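Local coordinates for PAN2-PAN3 deadenylation complex catalytic subunit pan2 (Neurospora crassa, PDB 4CZW), which shortens the poly(A) tails of messenger RNA as the catalytic, metal-dependent exonuclease subunit of the PAN2-PAN3 deadenylation complex, at residues 423-435 and 481-493. Residues are numbered along the deposited sequence; the frame is centred on the assembly and turned at random.
Sequences LKTYELLDRETEI and RGQGSREGVAFID
Three groups converge on OE1 of E434: the NH2 of R481, 2.8 Å away, the backbone N of D430 and, through a salt bridge, the NH2 of R486. R481 comes from the syn side, D430 on the anti lone pair. Its twin OE2 takes the NE of R481 at 2.6 Å, so R481 meets the carboxylate side-on, with the two planes 21° apart. The R481 chain runs extended from CG to NE (chi2 176°), which carries the guanidinium out to the carboxylate. NH2 serves twice: with NH1 it also grips E427 O end-on, at 2.7 Å (NH2) and 3.0 Å (NH1), near the guanidinium plane. R486 lies over one face of this guanidinium and CB of F491 over the other, and the carboxylates of E434 and E427 probably offset the two positive charges, since R486 NH1 also bridges to E427 OE1 at 2.9 Å. With an alanine in place of R481, E427 O loses both R481 donors and E434 its side-on partner, which would probably leave the E434 carboxylate freer to turn and R486 without the group it lies over.

Beside the charges, E427 N bonds A490 O at 2.7 Å, nearly straight at 173°. L429 lays CD2 over a face of the F491 ring, 4.0 Å from its centroid, a CH-pi contact. One water links L429 N to F491 O.

Here the loop between helix 412-415 and strand 441-451 is held against an exonuclease-domain hairpin, whose strands 471-481 and 490-496 are joined by the turns of 484-489. A classic bulge opposite V479 marks F491 and I492, R476 holds D493 by a salt bridge, and helix 604-623 packs against T425, A490 and D493 through I605.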
loop_
_atom_site.group_PDB
_atom_site.type_symbol
_atom_site.label_atom_id
_atom_site.label_comp_id
_atom_site.label_asym_id
_atom_site.label_seq_id
_atom_site.Cartn_x
_atom_site.Cartn_y
_atom_site.Cartn_z
ATOM N N LEU A 423 -15.589 27.797 -19.292
ATOM C CA LEU A 423 -16.653 27.854 -18.297
ATOM C C LEU A 423 -16.429 26.812 -17.204
ATOM O O LEU A 423 -16.617 25.615 -17.427
ATOM C CB LEU A 423 -18.016 27.645 -18.958
ATOM C CG LEU A 423 -19.244 27.765 -18.052
ATOM C CD1 LEU A 423 -19.349 29.166 -17.471
ATOM C CD2 LEU A 423 -20.510 27.398 -18.811
ATOM N N LYS A 424 -16.026 27.274 -16.025
ATOM C CA LYS A 424 -15.726 26.379 -14.914
ATOM C C LYS A 424 -16.633 26.641 -13.716
ATOM O O LYS A 424 -17.128 27.752 -13.531
ATOM C CB LYS A 424 -14.260 26.522 -14.496
ATOM C CG LYS A 424 -13.264 26.360 -15.632
ATOM C CD LYS A 424 -11.837 26.553 -15.141
ATOM C CE LYS A 424 -10.832 26.379 -16.269
ATOM N NZ LYS A 424 -11.044 27.365 -17.363
ATOM N N THR A 425 -16.844 25.609 -12.905
ATOM C CA THR A 425 -17.632 25.743 -11.687
ATOM C C THR A 425 -16.718 25.855 -10.472
ATOM O O THR A 425 -17.151 25.661 -9.337
ATOM C CB THR A 425 -18.590 24.554 -11.494
ATOM O OG1 THR A 425 -17.844 23.331 -11.506
ATOM C CG2 THR A 425 -19.628 24.521 -12.605
ATOM N N TYR A 426 -15.450 26.168 -10.721
ATOM C CA TYR A 426 -14.468 26.289 -9.651
ATOM C C TYR A 426 -13.439 27.369 -9.959
ATOM O O TYR A 426 -13.228 27.732 -11.116
ATOM C CB TYR A 426 -13.764 24.948 -9.415
ATOM C CG TYR A 426 -12.978 24.444 -10.608
ATOM C CD1 TYR A 426 -13.588 23.683 -11.595
ATOM C CD2 TYR A 426 -11.623 24.725 -10.743
ATOM C CE1 TYR A 426 -12.875 23.219 -12.685
ATOM C CE2 TYR A 426 -10.902 24.268 -11.830
ATOM C CZ TYR A 426 -11.533 23.515 -12.797
ATOM O OH TYR A 426 -10.818 23.055 -13.880
ATOM N N GLU A 427 -12.801 27.878 -8.910
ATOM C CA GLU A 427 -11.722 28.844 -9.059
ATOM C C GLU A 427 -10.485 28.346 -8.323
ATOM O O GLU A 427 -10.449 28.335 -7.093
ATOM C CB GLU A 427 -12.143 30.218 -8.534
ATOM C CG GLU A 427 -13.355 30.804 -9.241
ATOM C CD GLU A 427 -13.724 32.181 -8.724
ATOM O OE1 GLU A 427 -12.906 32.785 -7.998
ATOM O OE2 GLU A 427 -14.834 32.658 -9.041
ATOM N N LEU A 428 -9.478 27.931 -9.089
ATOM C CA LEU A 428 -8.269 27.322 -8.541
ATOM C C LEU A 428 -7.583 28.189 -7.492
ATOM O O LEU A 428 -7.709 29.414 -7.500
ATOM C CB LEU A 428 -7.280 27.009 -9.666
ATOM C CG LEU A 428 -7.688 25.924 -10.663
ATOM C CD1 LEU A 428 -6.656 25.808 -11.770
ATOM C CD2 LEU A 428 -7.868 24.591 -9.954
ATOM N N LEU A 429 -6.859 27.538 -6.587
ATOM C CA LEU A 429 -6.116 28.236 -5.547
ATOM C C LEU A 429 -5.018 29.101 -6.146
ATOM O O LEU A 429 -4.326 28.686 -7.075
ATOM C CB LEU A 429 -5.508 27.240 -4.558
ATOM C CG LEU A 429 -6.474 26.427 -3.697
ATOM C CD1 LEU A 429 -5.715 25.399 -2.873
ATOM C CD2 LEU A 429 -7.292 27.340 -2.799
ATOM N N ASP A 430 -4.863 30.309 -5.614
ATOM C CA ASP A 430 -3.774 31.178 -6.030
ATOM C C ASP A 430 -2.468 30.655 -5.445
ATOM O O ASP A 430 -2.378 30.392 -4.245
ATOM C CB ASP A 430 -4.026 32.621 -5.594
ATOM C CG ASP A 430 -3.005 33.587 -6.158
ATOM O OD1 ASP A 430 -3.151 33.989 -7.331
ATOM O OD2 ASP A 430 -2.057 33.947 -5.428
ATOM N N ARG A 431 -1.463 30.503 -6.300
ATOM C CA ARG A 431 -0.194 29.901 -5.906
ATOM C C ARG A 431 0.544 30.741 -4.866
ATOM O O ARG A 431 1.374 30.226 -4.115
ATOM C CB ARG A 431 0.691 29.699 -7.139
ATOM C CG ARG A 431 1.796 28.672 -6.961
ATOM C CD ARG A 431 2.662 28.586 -8.209
ATOM N NE ARG A 431 1.862 28.433 -9.420
ATOM C CZ ARG A 431 1.532 27.263 -9.960
ATOM N NH1 ARG A 431 1.936 26.132 -9.396
ATOM N NH2 ARG A 431 0.800 27.224 -11.065
ATOM N N GLU A 432 0.231 32.031 -4.821
ATOM C CA GLU A 432 0.934 32.958 -3.943
ATOM C C GLU A 432 0.209 33.190 -2.617
ATOM O O GLU A 432 0.834 33.196 -1.556
ATOM C CB GLU A 432 1.140 34.298 -4.654
ATOM C CG GLU A 432 1.811 35.361 -3.798
ATOM C CD GLU A 432 1.880 36.708 -4.492
ATOM O OE1 GLU A 432 1.394 36.815 -5.637
ATOM O OE2 GLU A 432 2.420 37.661 -3.890
ATOM N N THR A 433 -1.106 33.373 -2.680
ATOM C CA THR A 433 -1.869 33.797 -1.510
ATOM C C THR A 433 -2.659 32.674 -0.840
ATOM O O THR A 433 -2.966 32.752 0.350
ATOM C CB THR A 433 -2.852 34.925 -1.876
ATOM O OG1 THR A 433 -3.773 34.458 -2.869
ATOM C CG2 THR A 433 -2.099 36.130 -2.417
ATOM N N GLU A 434 -2.989 31.632 -1.598
ATOM C CA GLU A 434 -3.826 30.557 -1.074
ATOM C C GLU A 434 -3.084 29.229 -0.954
ATOM O O GLU A 434 -3.486 28.231 -1.552
ATOM C CB GLU A 434 -5.066 30.379 -1.953
ATOM C CG GLU A 434 -6.051 31.534 -1.876
ATOM C CD GLU A 434 -7.282 31.311 -2.732
ATOM O OE1 GLU A 434 -7.132 30.848 -3.881
ATOM O OE2 GLU A 434 -8.399 31.605 -2.258
ATOM N N ILE A 435 -2.006 29.219 -0.178
ATOM C CA ILE A 435 -1.269 27.987 0.082
ATOM C C ILE A 435 -1.819 27.291 1.323
ATOM O O ILE A 435 -1.716 27.819 2.431
ATOM C CB ILE A 435 0.237 28.248 0.266
ATOM C CG1 ILE A 435 0.838 28.825 -1.017
ATOM C CG2 ILE A 435 0.955 26.965 0.659
ATOM C CD1 ILE A 435 2.333 29.047 -0.947
ATOM N N ARG A 481 -13.437 26.299 -0.431
ATOM C CA ARG A 481 -12.803 27.189 0.539
ATOM C C ARG A 481 -13.668 27.364 1.784
ATOM O O ARG A 481 -14.847 27.704 1.688
ATOM C CB ARG A 481 -12.523 28.556 -0.089
ATOM C CG ARG A 481 -11.511 28.537 -1.219
ATOM C CD ARG A 481 -11.378 29.915 -1.850
ATOM N NE ARG A 481 -10.324 29.959 -2.858
ATOM C CZ ARG A 481 -10.500 29.647 -4.138
ATOM N NH1 ARG A 481 -11.693 29.262 -4.570
ATOM N NH2 ARG A 481 -9.482 29.717 -4.985
ATOM N N GLY A 482 -13.076 27.137 2.951
ATOM C CA GLY A 482 -13.806 27.235 4.202
ATOM C C GLY A 482 -13.576 28.545 4.932
ATOM O O GLY A 482 -14.116 28.758 6.020
ATOM N N GLN A 483 -12.777 29.423 4.333
ATOM C CA GLN A 483 -12.458 30.708 4.945
ATOM C C GLN A 483 -11.903 31.687 3.915
ATOM O O GLN A 483 -11.649 31.313 2.768
ATOM C CB GLN A 483 -11.461 30.513 6.087
ATOM C CG GLN A 483 -10.176 29.811 5.674
ATOM C CD GLN A 483 -9.600 28.956 6.784
ATOM O OE1 GLN A 483 -10.327 28.223 7.456
ATOM N NE2 GLN A 483 -8.291 29.044 6.985
ATOM N N GLY A 484 -11.720 32.937 4.330
ATOM C CA GLY A 484 -11.208 33.970 3.447
ATOM C C GLY A 484 -12.304 34.731 2.724
ATOM O O GLY A 484 -13.492 34.496 2.954
ATOM N N SER A 485 -11.900 35.644 1.845
ATOM C CA SER A 485 -12.838 36.468 1.092
ATOM C C SER A 485 -13.720 35.636 0.168
ATOM O O SER A 485 -14.900 35.936 -0.012
ATOM C CB SER A 485 -12.080 37.516 0.278
ATOM O OG SER A 485 -11.150 36.901 -0.595
ATOM N N ARG A 486 -13.140 34.596 -0.423
ATOM C CA ARG A 486 -13.888 33.713 -1.310
ATOM C C ARG A 486 -14.333 32.451 -0.580
ATOM O O ARG A 486 -14.279 31.351 -1.130
ATOM C CB ARG A 486 -13.053 33.349 -2.540
ATOM C CG ARG A 486 -12.959 34.464 -3.569
ATOM C CD ARG A 486 -12.205 34.014 -4.810
ATOM N NE ARG A 486 -10.796 33.757 -4.533
ATOM C CZ ARG A 486 -9.923 33.331 -5.440
ATOM N NH1 ARG A 486 -10.314 33.109 -6.687
ATOM N NH2 ARG A 486 -8.658 33.125 -5.100
ATOM N N GLU A 487 -14.769 32.619 0.664
ATOM C CA GLU A 487 -15.315 31.514 1.440
ATOM C C GLU A 487 -16.592 31.000 0.786
ATOM O O GLU A 487 -17.528 31.764 0.551
ATOM C CB GLU A 487 -15.591 31.947 2.881
ATOM C CG GLU A 487 -16.224 30.869 3.746
ATOM C CD GLU A 487 -16.580 31.371 5.131
ATOM O OE1 GLU A 487 -16.344 32.565 5.411
ATOM O OE2 GLU A 487 -17.098 30.572 5.940
ATOM N N GLY A 488 -16.622 29.707 0.486
ATOM C CA GLY A 488 -17.763 29.111 -0.179
ATOM C C GLY A 488 -17.482 28.812 -1.639
ATOM O O GLY A 488 -18.206 28.048 -2.276
ATOM N N VAL A 489 -16.422 29.416 -2.168
ATOM C CA VAL A 489 -16.042 29.215 -3.562
ATOM C C VAL A 489 -15.184 27.963 -3.723
ATOM O O VAL A 489 -14.180 27.793 -3.030
ATOM C CB VAL A 489 -15.275 30.431 -4.119
ATOM C CG1 VAL A 489 -14.916 30.211 -5.580
ATOM C CG2 VAL A 489 -16.101 31.697 -3.953
ATOM N N ALA A 490 -15.586 27.091 -4.641
ATOM C CA ALA A 490 -14.872 25.842 -4.879
ATOM C C ALA A 490 -13.556 26.077 -5.613
ATOM O O ALA A 490 -13.479 26.905 -6.519
ATOM C CB ALA A 490 -15.748 24.878 -5.664
ATOM N N PHE A 491 -12.521 25.345 -5.211
ATOM C CA PHE A 491 -11.240 25.394 -5.906
ATOM C C PHE A 491 -10.922 24.030 -6.509
ATOM O O PHE A 491 -9.964 23.881 -7.268
ATOM C CB PHE A 491 -10.120 25.852 -4.965
ATOM C CG PHE A 491 -9.893 24.944 -3.788
ATOM C CD1 PHE A 491 -10.630 25.093 -2.625
ATOM C CD2 PHE A 491 -8.923 23.957 -3.838
ATOM C CE1 PHE A 491 -10.413 24.264 -1.540
ATOM C CE2 PHE A 491 -8.702 23.126 -2.758
ATOM C CZ PHE A 491 -9.446 23.281 -1.608
ATOM N N ILE A 492 -11.736 23.038 -6.163
ATOM C CA ILE A 492 -11.658 21.719 -6.778
ATOM C C ILE A 492 -13.056 21.211 -7.105
ATOM O O ILE A 492 -13.914 21.126 -6.227
ATOM C CB ILE A 492 -10.958 20.688 -5.869
ATOM C CG1 ILE A 492 -9.487 21.052 -5.665
ATOM C CG2 ILE A 492 -11.060 19.294 -6.469
ATOM C CD1 ILE A 492 -8.741 20.083 -4.773
ATOM N N ASP A 493 -13.284 20.885 -8.372
ATOM C CA ASP A 493 -14.538 20.273 -8.792
ATOM C C ASP A 493 -14.261 19.286 -9.918
ATOM O O ASP A 493 -14.662 19.499 -11.063
ATOM C CB ASP A 493 -15.549 21.332 -9.236
ATOM C CG ASP A 493 -16.936 20.759 -9.456
ATOM O OD1 ASP A 493 -17.275 19.747 -8.805
ATOM O OD2 ASP A 493 -17.691 21.319 -10.280
HETATM O O HOH W 1 -7.348 24.707 -6.604
#